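Local coordinates for sugar ABC transporter (Agrobacterium radiobacter, PDB 4RXT), which binds arabinose, held here as alpha-L-arabinopyranose, and probably hands carbohydrate to an ABC transporter as its solute-binding protein, at residues A[3-8]-A[259-264]; A[57-62]-A[85-90]; A[119-124]-A[163-168]. All blocks are in the same frame, centred on the assembly; numbering follows the deposited sequence. Where two conformers were deposited one is given.

Overall arrangement
The chain folds into two lobes, each built round a sheet with helices on its faces, and the arabinose sits in the cleft between them. Interactions 1 and 2 belong to the lobe that holds the N-terminus; their centres are about 11 Å apart and they touch, Val-263 CG1 lying 3.6 Å from Pro-88 CB. Interaction 3 lies in the other lobe, on the opposite side of the chain's centre, with its centre about 46 Å from that of interaction 1 and about 45 Å from that of interaction 2. All three are packing contacts, their centres about 22 to 25 Å from the chain's centre and away from the sugar-binding residues.

Interaction 1: A[3-8]-A[259-264]; sequences AEVTIP and TALAVS
Ile-7 lies against Ala-260 and Leu-261, joining the run that leads into strand 9-11 to the end of helix 249-264, a late helix of the periplasmic binding protein fold that returns to the N-terminal lobe and packs on its sheet. The side chain branches at CB. CG2, the short branch, reaches the methyl of Ala-260, with Ile-7 CG2 3.7 Å from Ala-260 CB. The longer branch runs out through CG1, extended (chi2 177°), and lays CD1 on the helix backbone: Ile-7 CD1 is 3.5 Å from Leu-261 N and 4.0 Å from Leu-261 CB. A branched residue suits this place because its two arms meet successive helix residues, while alanine, with one methyl, leaves room for the short branch. Farther out, Val-5 crosses Leu-261 at about a right angle, Val-5 CG2 touching Leu-261 CD1 at 3.9 Å. The 3-8 run is also tied by backbone hydrogen bonds of Val-5 and Ile-7 to Lys-36. No hydrogen bond spans the contact itself. The last turn of the helix is instead closed internally: Ser-264 OG donates to Leu-261 O at 2.6 Å, with the donor tilted 23° from the carbonyl plane.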
ATOM      1  N   ALA A   3      34.242  -2.937   6.640  1.00 27.15           N
ATOM      2  CA  ALA A   3      33.821  -2.715   8.011  1.00 31.73           C
ATOM      3  C   ALA A   3      32.451  -2.074   8.113  1.00 22.22           C
ATOM      4  O   ALA A   3      32.118  -1.519   9.146  1.00 29.07           O
ATOM      5  CB  ALA A   3      34.835  -1.849   8.743  1.00 36.62           C
ATOM      6  N   GLU A   4      31.673  -2.119   7.035  1.00 20.09           N
ATOM      7  CA  GLU A   4      30.330  -1.564   7.075  1.00 21.83           C
ATOM      8  C   GLU A   4      29.438  -2.585   6.453  1.00 21.79           C
ATOM      9  O   GLU A   4      29.732  -3.110   5.388  1.00 24.93           O
ATOM     10  CB  GLU A   4      30.320  -0.205   6.376  1.00 27.74           C
ATOM     11  CG  GLU A   4      29.131   0.086   5.509  1.00 29.88           C
ATOM     12  CD  GLU A   4      29.265   1.403   4.777  1.00 46.69           C
ATOM     13  OE1 GLU A   4      29.193   2.472   5.420  1.00 52.66           O
ATOM     14  OE2 GLU A   4      29.462   1.326   3.540  1.00 81.69           O
ATOM     15  N   VAL A   5      28.412  -2.949   7.202  1.00 19.75           N
ATOM     16  CA  VAL A   5      27.531  -4.017   6.797  1.00 18.49           C
ATOM     17  C   VAL A   5      26.638  -3.580   5.654  1.00 17.97           C
ATOM     18  O   VAL A   5      26.469  -2.382   5.365  1.00 16.66           O
ATOM     19  CB  VAL A   5      26.723  -4.616   7.978  1.00 21.86           C
ATOM     20  CG1 VAL A   5      27.668  -5.144   9.057  1.00 23.64           C
ATOM     21  CG2 VAL A   5      25.726  -3.614   8.514  1.00 20.25           C
ATOM     22  N   THR A   6      26.162  -4.590   4.941  1.00 15.84           N
ATOM     23  CA  THR A   6      25.228  -4.444   3.837  1.00 17.29           C
ATOM     24  C   THR A   6      23.853  -4.971   4.241  1.00 14.33           C
ATOM     25  O   THR A   6      23.704  -6.097   4.726  1.00 14.33           O
ATOM     26  CB  THR A   6      25.723  -5.167   2.557  1.00 17.45           C
ATOM     27  OG1 THR A   6      27.017  -4.655   2.178  1.00 20.76           O
ATOM     28  CG2 THR A   6      24.738  -4.976   1.422  1.00 15.69           C
ATOM     29  N   ILE A   7      22.848  -4.127   4.048  1.00 15.83           N
ATOM     30  CA  ILE A   7      21.434  -4.463   4.299  1.00 13.46           C
ATOM     31  C   ILE A   7      20.612  -4.013   3.084  1.00 12.67           C
ATOM     32  O   ILE A   7      20.209  -2.856   2.996  1.00 14.78           O
ATOM     33  CB  ILE A   7      20.914  -3.841   5.631  1.00 16.22           C
ATOM     34  CG1 ILE A   7      21.797  -4.293   6.788  1.00 16.07           C
ATOM     35  CG2 ILE A   7      19.458  -4.248   5.838  1.00 13.40           C
ATOM     36  CD1 ILE A   7      21.440  -3.699   8.137  1.00 16.54           C
ATOM     37  N   PRO A   8      20.418  -4.921   2.114  1.00 12.99           N
ATOM     38  CA  PRO A   8      19.547  -4.630   0.999  1.00 12.49           C
ATOM     39  C   PRO A   8      18.100  -4.417   1.420  1.00 13.05           C
ATOM     40  O   PRO A   8      17.627  -5.013   2.397  1.00 16.36           O
ATOM     41  CB  PRO A   8      19.634  -5.874   0.116  1.00 16.22           C
ATOM     42  CG  PRO A   8      20.823  -6.615   0.595  1.00 19.28           C
ATOM     43  CD  PRO A   8      20.924  -6.291   2.037  1.00 14.93           C
ATOM     44  N   THR A 259      15.946  -1.053  12.117  1.00 13.43           N
ATOM     45  CA  THR A 259      15.627  -2.318  12.802  1.00 12.51           C
ATOM     46  C   THR A 259      16.485  -3.469  12.339  1.00 13.24           C
ATOM     47  O   THR A 259      16.987  -4.229  13.150  1.00 14.26           O
ATOM     48  CB  THR A 259      14.145  -2.664  12.592  1.00 14.26           C
ATOM     49  OG1 THR A 259      13.339  -1.591  13.114  1.00 18.71           O
ATOM     50  CG2 THR A 259      13.792  -3.997  13.234  1.00 15.28           C
ATOM     51  N   ALA A 260      16.686  -3.573  11.028  1.00 13.41           N
ATOM     52  CA  ALA A 260      17.527  -4.628  10.485  1.00 14.37           C
ATOM     53  C   ALA A 260      18.966  -4.506  11.015  1.00 13.38           C
ATOM     54  O   ALA A 260      19.578  -5.510  11.346  1.00 18.22           O
ATOM     55  CB  ALA A 260      17.529  -4.609   8.958  1.00 15.13           C
ATOM     56  N   LEU A 261      19.508  -3.284  11.063  1.00 13.14           N
ATOM     57  CA  LEU A 261      20.807  -3.095  11.657  1.00 15.12           C
ATOM     58  C   LEU A 261      20.872  -3.604  13.104  1.00 13.80           C
ATOM     59  O   LEU A 261      21.826  -4.260  13.514  1.00 16.74           O
ATOM     60  CB  LEU A 261      21.219  -1.618  11.576  1.00 16.49           C
ATOM     61  CG  LEU A 261      22.602  -1.278  12.155  1.00 16.00           C
ATOM     62  CD1 LEU A 261      23.742  -2.030  11.464  1.00 19.66           C
ATOM     63  CD2 LEU A 261      22.862   0.219  12.112  1.00 17.66           C
ATOM     64  N   ALA A 262      19.872  -3.239  13.891  1.00 16.30           N
ATOM     65  CA  ALA A 262      19.871  -3.651  15.277  1.00 14.90           C
ATOM     66  C   ALA A 262      19.823  -5.190  15.401  1.00 15.28           C
ATOM     67  O   ALA A 262      20.568  -5.802  16.203  1.00 16.50           O
ATOM     68  CB  ALA A 262      18.686  -3.021  16.019  1.00 17.68           C
ATOM     69  N   VAL A 263      18.985  -5.814  14.571  1.00 15.01           N
ATOM     70  CA  VAL A 263      18.911  -7.283  14.554  1.00 17.46           C
ATOM     71  C   VAL A 263      20.277  -7.924  14.184  1.00 16.76           C
ATOM     72  O   VAL A 263      20.695  -8.919  14.798  1.00 19.10           O
ATOM     73  CB  VAL A 263      17.804  -7.763  13.603  1.00 20.95           C
ATOM     74  CG1 VAL A 263      17.915  -9.254  13.367  1.00 23.39           C
ATOM     75  CG2 VAL A 263      16.422  -7.385  14.135  1.00 17.01           C
ATOM     76  N   SER A 264      20.952  -7.345  13.179  1.00 15.43           N
ATOM     77  CA  SER A 264      22.270  -7.797  12.737  1.00 18.59           C
ATOM     78  C   SER A 264      23.332  -7.723  13.830  1.00 18.31           C
ATOM     79  O   SER A 264      24.327  -8.443  13.776  1.00 23.34           O
ATOM     80  CB  SER A 264      22.750  -7.001  11.521  1.00 19.45           C
ATOM     81  OG  SER A 264      23.271  -5.733  11.873  1.00 22.75           O
TER

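Interaction 2: A[57-62]-A[85-90]; sequences NAVAGK and KSVPII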
ATOM      1  N   ASN A  57      19.115 -14.074  -4.768  1.00 14.97           N
ATOM      2  CA  ASN A  57      20.417 -13.544  -5.166  1.00 16.78           C
ATOM      3  C   ASN A  57      20.999 -12.697  -4.024  1.00 19.26           C
ATOM      4  O   ASN A  57      22.194 -12.742  -3.727  1.00 20.71           O
ATOM      5  CB  ASN A  57      20.266 -12.668  -6.422  1.00 23.19           C
ATOM      6  CG  ASN A  57      20.713 -13.352  -7.681  1.00 69.72           C
ATOM      7  OD1 ASN A  57      21.888 -13.698  -7.828  1.00 60.99           O
ATOM      8  ND2 ASN A  57      19.791 -13.501  -8.623  1.00 63.40           N
ATOM      9  N   ALA A  58      20.140 -11.902  -3.386  1.00 16.98           N
ATOM     10  CA  ALA A  58      20.594 -11.076  -2.268  1.00 14.65           C
ATOM     11  C   ALA A  58      21.077 -11.969  -1.092  1.00 15.08           C
ATOM     12  O   ALA A  58      22.124 -11.725  -0.480  1.00 17.55           O
ATOM     13  CB  ALA A  58      19.504 -10.111  -1.824  1.00 17.67           C
ATOM     14  N   VAL A  59      20.336 -13.039  -0.827  1.00 16.05           N
ATOM     15  CA  VAL A  59      20.725 -14.016   0.195  1.00 19.87           C
ATOM     16  C   VAL A  59      22.098 -14.614  -0.107  1.00 17.05           C
ATOM     17  O   VAL A  59      22.949 -14.723   0.799  1.00 16.88           O
ATOM     18  CB  VAL A  59      19.660 -15.126   0.358  1.00 20.04           C
ATOM     19  CG1 VAL A  59      20.201 -16.262   1.228  1.00 17.96           C
ATOM     20  CG2 VAL A  59      18.378 -14.563   0.969  1.00 18.86           C
ATOM     21  N   ALA A  60      22.318 -14.961  -1.376  1.00 15.39           N
ATOM     22  CA  ALA A  60      23.547 -15.594  -1.789  1.00 15.76           C
ATOM     23  C   ALA A  60      24.779 -14.710  -1.553  1.00 15.96           C
ATOM     24  O   ALA A  60      25.906 -15.193  -1.405  1.00 18.41           O
ATOM     25  CB  ALA A  60      23.456 -15.996  -3.234  1.00 16.64           C
ATOM     26  N   GLY A  61      24.552 -13.409  -1.535  1.00 15.31           N
ATOM     27  CA  GLY A  61      25.606 -12.416  -1.254  1.00 16.74           C
ATOM     28  C   GLY A  61      25.985 -12.218   0.210  1.00 18.13           C
ATOM     29  O   GLY A  61      26.863 -11.411   0.546  1.00 20.94           O
ATOM     30  N   LYS A  62      25.340 -12.966   1.097  1.00 17.20           N
ATOM     31  CA  LYS A  62      25.694 -12.964   2.523  1.00 16.31           C
ATOM     32  C   LYS A  62      25.633 -11.567   3.195  1.00 17.14           C
ATOM     33  O   LYS A  62      26.561 -11.137   3.896  1.00 22.24           O
ATOM     34  CB  LYS A  62      27.059 -13.585   2.738  1.00 20.30           C
ATOM     35  CG  LYS A  62      27.100 -15.040   2.305  1.00 22.33           C
ATOM     36  CD  LYS A  62      28.500 -15.617   2.471  1.00 31.16           C
ATOM     37  CE  LYS A  62      28.574 -17.049   1.971  1.00 44.99           C
ATOM     38  NZ  LYS A  62      27.859 -17.988   2.885  1.00 55.81           N
ATOM     39  N   LYS A  85      17.076 -18.891   6.968  1.00 15.77           N
ATOM     40  CA  LYS A  85      18.056 -19.910   7.417  1.00 20.46           C
ATOM     41  C   LYS A  85      19.487 -19.407   7.441  1.00 25.50           C
ATOM     42  O   LYS A  85      20.328 -19.955   8.132  1.00 26.78           O
ATOM     43  CB  LYS A  85      17.975 -21.176   6.578  1.00 20.27           C
ATOM     44  CG  LYS A  85      16.656 -21.885   6.787  1.00 22.86           C
ATOM     45  CD  LYS A  85      16.444 -23.061   5.873  1.00 26.02           C
ATOM     46  CE  LYS A  85      15.052 -23.645   6.095  1.00 31.05           C
ATOM     47  NZ  LYS A  85      14.935 -25.053   5.577  1.00 27.77           N
ATOM     48  N   SER A  86      19.757 -18.365   6.676  1.00 16.95           N
ATOM     49  CA  SER A  86      21.090 -17.754   6.684  1.00 19.69           C
ATOM     50  C   SER A  86      21.201 -16.232   6.915  1.00 19.98           C
ATOM     51  O   SER A  86      22.278 -15.739   7.227  1.00 23.67           O
ATOM     52  CB  SER A  86      21.790 -18.112   5.373  1.00 22.35           C
ATOM     53  OG  SER A  86      21.243 -17.405   4.280  1.00 22.87           O
ATOM     54  N   VAL A  87      20.106 -15.493   6.741  1.00 15.62           N
ATOM     55  CA  VAL A  87      20.080 -14.030   6.866  1.00 15.73           C
ATOM     56  C   VAL A  87      18.824 -13.591   7.644  1.00 21.06           C
ATOM     57  O   VAL A  87      17.732 -14.055   7.333  1.00 17.90           O
ATOM     58  CB  VAL A  87      20.032 -13.375   5.451  1.00 18.97           C
ATOM     59  CG1 VAL A  87      20.030 -11.854   5.531  1.00 18.13           C
ATOM     60  CG2 VAL A  87      21.213 -13.824   4.594  1.00 23.43           C
ATOM     61  N   PRO A  88      18.955 -12.711   8.653  1.00 15.58           N
ATOM     62  CA  PRO A  88      17.719 -12.192   9.264  1.00 15.35           C
ATOM     63  C   PRO A  88      16.929 -11.301   8.317  1.00 13.05           C
ATOM     64  O   PRO A  88      17.509 -10.425   7.639  1.00 16.69           O
ATOM     65  CB  PRO A  88      18.184 -11.371  10.466  1.00 16.11           C
ATOM     66  CG  PRO A  88      19.618 -11.186  10.282  1.00 21.46           C
ATOM     67  CD  PRO A  88      20.156 -12.140   9.262  1.00 17.16           C
ATOM     68  N   ILE A  89      15.613 -11.500   8.354  1.00 13.88           N
ATOM     69  CA  ILE A  89      14.684 -10.862   7.416  1.00 14.58           C
ATOM     70  C   ILE A  89      13.737  -9.997   8.205  1.00 14.71           C
ATOM     71  O   ILE A  89      13.116 -10.434   9.156  1.00 15.46           O
ATOM     72  CB  ILE A  89      13.875 -11.888   6.584  1.00 15.07           C
ATOM     73  CG1 ILE A  89      14.790 -13.000   6.021  1.00 16.14           C
ATOM     74  CG2 ILE A  89      13.033 -11.195   5.503  1.00 17.23           C
ATOM     75  CD1 ILE A  89      15.843 -12.517   5.051  1.00 20.75           C
ATOM     76  N   ILE A  90      13.677  -8.726   7.813  1.00 12.59           N
ATOM     77  CA  ILE A  90      12.763  -7.757   8.381  0.50 12.50           C
ATOM     78  C   ILE A  90      11.719  -7.469   7.299  1.00 12.69           C
ATOM     79  O   ILE A  90      12.062  -7.129   6.147  1.00 13.30           O
ATOM     80  CB  ILE A  90      13.519  -6.473   8.816  0.50 14.13           C
ATOM     81  CG1 ILE A  90      14.301  -6.697  10.140  0.50 14.73           C
ATOM     82  CG2 ILE A  90      12.563  -5.298   8.937  0.50 14.68           C
ATOM     83  CD1 ILE A  90      15.387  -7.771  10.078  0.50 12.91           C
TER
HETATM   84  O   HOH W   1      23.379 -16.273   2.973  1.00 25.25           O
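Val-59 turns one methyl over the hydroxyl of Ser-86: CG1 of Val-59 lies 3.4 Å from OG of Ser-86. That branch stands anti to its own backbone nitrogen (chi1 169°), and it also leans toward Val-87, where Val-59 CG1 and Val-87 CG2 are 4.3 Å apart. Two valines suit the inner part of the patch, since each is apolar and bulky close to the backbone, whereas a small polar serine belongs at the rim, where it can reach water. One water does span the gap. It donates to Val-59 O over 2.7 Å and is hydrogen-bonded at 2.7 Å to Ser-86 OG, giving a polar bridge alongside the methyl packing; no direct hydrogen bond joins the two segments.

The contact belongs to the alternating strands and helices of the N-terminal lobe. Helix 48-60 ends here, and strands 66-68 and 89-92, parallel neighbours in the sheet, are linked through helix 77-84 in a beta-alpha-beta crossover whose last loop carries Ser-86 and Val-87 into strand 89-92. Ile-66 meets the side chains of both Val-59 and Val-87, and Val-59 also rests on Ala-83 of helix 77-84, so the apolar patch joins helices 48-60 and 77-84 to strand 66-68.

Val-59 O has a second task. As the helix gives out, Lys-62 leaves helical geometry with a positive phi of 57°, and Lys-62 N bonds back to Val-59 O at 3.0 Å. The carbonyl oxygen therefore takes two donors, the closing backbone NH and the bridging water. One residue earlier, Gly-61 N is shared between Asn-57 O at 3.3 Å and, weakly, Ala-58 O.

Interaction 3: A[119-124]-A[163-168]; sequences GLAAAI and PGLKVV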
ATOM      1  N   GLY A 119     -15.014   6.356   5.302  1.00 11.85           N
ATOM      2  CA  GLY A 119     -14.796   7.595   4.492  1.00 12.52           C
ATOM      3  C   GLY A 119     -15.731   7.577   3.309  1.00 11.39           C
ATOM      4  O   GLY A 119     -16.312   8.579   2.932  1.00 12.64           O
ATOM      5  N   LEU A 120     -15.936   6.397   2.723  1.00 10.99           N
ATOM      6  CA  LEU A 120     -16.788   6.283   1.549  1.00 10.97           C
ATOM      7  C   LEU A 120     -18.252   6.546   1.903  1.00 12.44           C
ATOM      8  O   LEU A 120     -18.976   7.262   1.230  1.00 12.87           O
ATOM      9  CB  LEU A 120     -16.634   4.899   0.899  1.00 12.14           C
ATOM     10  CG  LEU A 120     -17.437   4.664  -0.361  1.00 12.78           C
ATOM     11  CD1 LEU A 120     -16.980   5.629  -1.419  1.00 13.64           C
ATOM     12  CD2 LEU A 120     -17.276   3.274  -0.950  1.00 14.47           C
ATOM     13  N   ALA A 121     -18.665   6.003   3.035  1.00 11.98           N
ATOM     14  CA  ALA A 121     -20.027   6.209   3.517  1.00 13.64           C
ATOM     15  C   ALA A 121     -20.260   7.692   3.779  1.00 12.71           C
ATOM     16  O   ALA A 121     -21.309   8.235   3.421  1.00 12.71           O
ATOM     17  CB  ALA A 121     -20.283   5.392   4.774  1.00 16.37           C
ATOM     18  N   ALA A 122     -19.287   8.334   4.412  1.00 13.96           N
ATOM     19  CA  ALA A 122     -19.408   9.765   4.732  1.00 16.49           C
ATOM     20  C   ALA A 122     -19.511  10.575   3.439  1.00 13.33           C
ATOM     21  O   ALA A 122     -20.299  11.554   3.337  1.00 14.22           O
ATOM     22  CB  ALA A 122     -18.219  10.220   5.569  1.00 14.40           C
ATOM     23  N   ALA A 123     -18.713  10.192   2.445  1.00 12.18           N
ATOM     24  CA  ALA A 123     -18.701  10.928   1.173  1.00 12.85           C
ATOM     25  C   ALA A 123     -20.022  10.781   0.428  1.00 11.37           C
ATOM     26  O   ALA A 123     -20.563  11.769  -0.131  1.00 14.46           O
ATOM     27  CB  ALA A 123     -17.531  10.477   0.321  1.00 11.86           C
ATOM     28  N   ILE A 124     -20.548   9.556   0.433  1.00 12.65           N
ATOM     29  CA  ILE A 124     -21.851   9.304  -0.189  1.00 10.22           C
ATOM     30  C   ILE A 124     -22.954  10.107   0.540  1.00 14.02           C
ATOM     31  O   ILE A 124     -23.847  10.673  -0.082  1.00 15.23           O
ATOM     32  CB  ILE A 124     -22.170   7.810  -0.267  1.00 12.02           C
ATOM     33  CG1 ILE A 124     -21.176   7.168  -1.237  1.00 12.84           C
ATOM     34  CG2 ILE A 124     -23.612   7.598  -0.695  1.00 14.86           C
ATOM     35  CD1 ILE A 124     -21.115   5.668  -1.129  1.00 10.92           C
ATOM     36  N   PRO A 163     -25.457  -0.987   6.111  1.00 15.71           N
ATOM     37  CA  PRO A 163     -26.292  -1.913   5.351  1.00 16.03           C
ATOM     38  C   PRO A 163     -27.001  -1.342   4.111  1.00 18.07           C
ATOM     39  O   PRO A 163     -27.486  -2.101   3.279  1.00 20.63           O
ATOM     40  CB  PRO A 163     -27.303  -2.415   6.415  1.00 20.97           C
ATOM     41  CG  PRO A 163     -27.388  -1.260   7.378  1.00 21.64           C
ATOM     42  CD  PRO A 163     -25.977  -0.762   7.475  1.00 17.91           C
ATOM     43  N   GLY A 164     -27.054  -0.002   4.000  1.00 15.83           N
ATOM     44  CA  GLY A 164     -27.660   0.668   2.853  1.00 16.89           C
ATOM     45  C   GLY A 164     -26.736   0.718   1.633  1.00 14.47           C
ATOM     46  O   GLY A 164     -27.188   1.050   0.535  1.00 17.31           O
ATOM     47  N   LEU A 165     -25.452   0.408   1.853  1.00 13.92           N
ATOM     48  CA  LEU A 165     -24.474   0.269   0.766  1.00 13.68           C
ATOM     49  C   LEU A 165     -24.476  -1.170   0.261  1.00 15.08           C
ATOM     50  O   LEU A 165     -24.463  -2.159   1.052  1.00 20.47           O
ATOM     51  CB  LEU A 165     -23.085   0.671   1.208  1.00 12.49           C
ATOM     52  CG  LEU A 165     -22.980   2.121   1.710  1.00 14.84           C
ATOM     53  CD1 LEU A 165     -21.532   2.371   2.107  1.00 15.68           C
ATOM     54  CD2 LEU A 165     -23.457   3.152   0.687  1.00 14.07           C
ATOM     55  N   LYS A 166     -24.527  -1.318  -1.068  1.00 13.51           N
ATOM     56  CA  LYS A 166     -24.539  -2.642  -1.663  1.00 14.16           C
ATOM     57  C   LYS A 166     -23.254  -2.763  -2.502  1.00 15.34           C
ATOM     58  O   LYS A 166     -23.039  -1.977  -3.411  1.00 13.81           O
ATOM     59  CB  LYS A 166     -25.796  -2.815  -2.527  1.00 16.81           C
ATOM     60  CG  LYS A 166     -25.868  -4.151  -3.287  1.00 18.70           C
ATOM     61  CD  LYS A 166     -27.113  -4.325  -4.153  1.00 28.47           C
ATOM     62  CE  LYS A 166     -27.340  -5.800  -4.452  1.00 43.39           C
ATOM     63  NZ  LYS A 166     -28.203  -6.033  -5.639  1.00 47.70           N
ATOM     64  N   VAL A 167     -22.430  -3.769  -2.207  1.00 14.27           N
ATOM     65  CA  VAL A 167     -21.254  -4.064  -2.997  1.00 14.02           C
ATOM     66  C   VAL A 167     -21.662  -4.829  -4.244  1.00 13.22           C
ATOM     67  O   VAL A 167     -22.057  -6.010  -4.182  1.00 22.50           O
ATOM     68  CB  VAL A 167     -20.161  -4.792  -2.193  1.00 18.21           C
ATOM     69  CG1 VAL A 167     -18.890  -4.904  -3.006  1.00 18.08           C
ATOM     70  CG2 VAL A 167     -19.848  -4.053  -0.908  1.00 17.62           C
ATOM     71  N   VAL A 168     -21.589  -4.161  -5.385  1.00 14.03           N
ATOM     72  CA  VAL A 168     -22.032  -4.704  -6.659  1.00 15.94           C
ATOM     73  C   VAL A 168     -20.903  -5.175  -7.568  1.00 15.25           C
ATOM     74  O   VAL A 168     -21.152  -5.829  -8.557  1.00 20.02           O
ATOM     75  CB  VAL A 168     -22.986  -3.748  -7.421  1.00 14.11           C
ATOM     76  CG1 VAL A 168     -24.174  -3.382  -6.551  1.00 19.95           C
ATOM     77  CG2 VAL A 168     -22.280  -2.468  -7.863  1.00 15.96           C
TER
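Leu-165 and Ile-124 lie alongside each other with their side chains running in opposite directions; they slide past each other, so that the methyls touch in passing, Leu-165 CD2 3.9 Å from Ile-124 CD1. Ile-124 gets there as a long, nearly straight arm, its CG1 anti to the carbonyl carbon (chi1 -67°) and CD1 carried on outward by a chi2 of 164°. Leu-165 answers from the strand with its fork, and the two methyls divide the work. While CD2 goes to Ile-124, the other branch is directed at the helix one turn back, where Leu-165 CD1 lies 4.2 Å from Ala-121 CB.

Ala-121 and Ile-124 are three residues apart and so lie on neighbouring turns along one flank of the helix. The forked end of leucine suits this surface because it can address both at once. Alanine leaves its turn low, and the longer isoleucine reaches out where the strand is farther off. At the nearest point, Ala-121 CA and Leu-165 CA, the backbones are still 7.9 Å apart, so side chains alone bridge them. The contact is apolar and buried, with no hydrogen bond across it; the helix keeps its own backbone bonds, among them Ile-124 N to Leu-120 O at 2.9 Å.

This is helix-on-sheet packing in the second lobe of the periplasmic binding protein fold. Strand 165-172 is an outermost strand of its sheet and runs parallel to strand 133-139, with Lys-166 bonded through its backbone to Gly-133 and Val-135. Ile-124 also touches Val-135 of strand 133-139. Leu-165 touches both helix 109-128 and, at Val-158, helix 145-161; the helices also meet directly, Leu-120 on Phe-154.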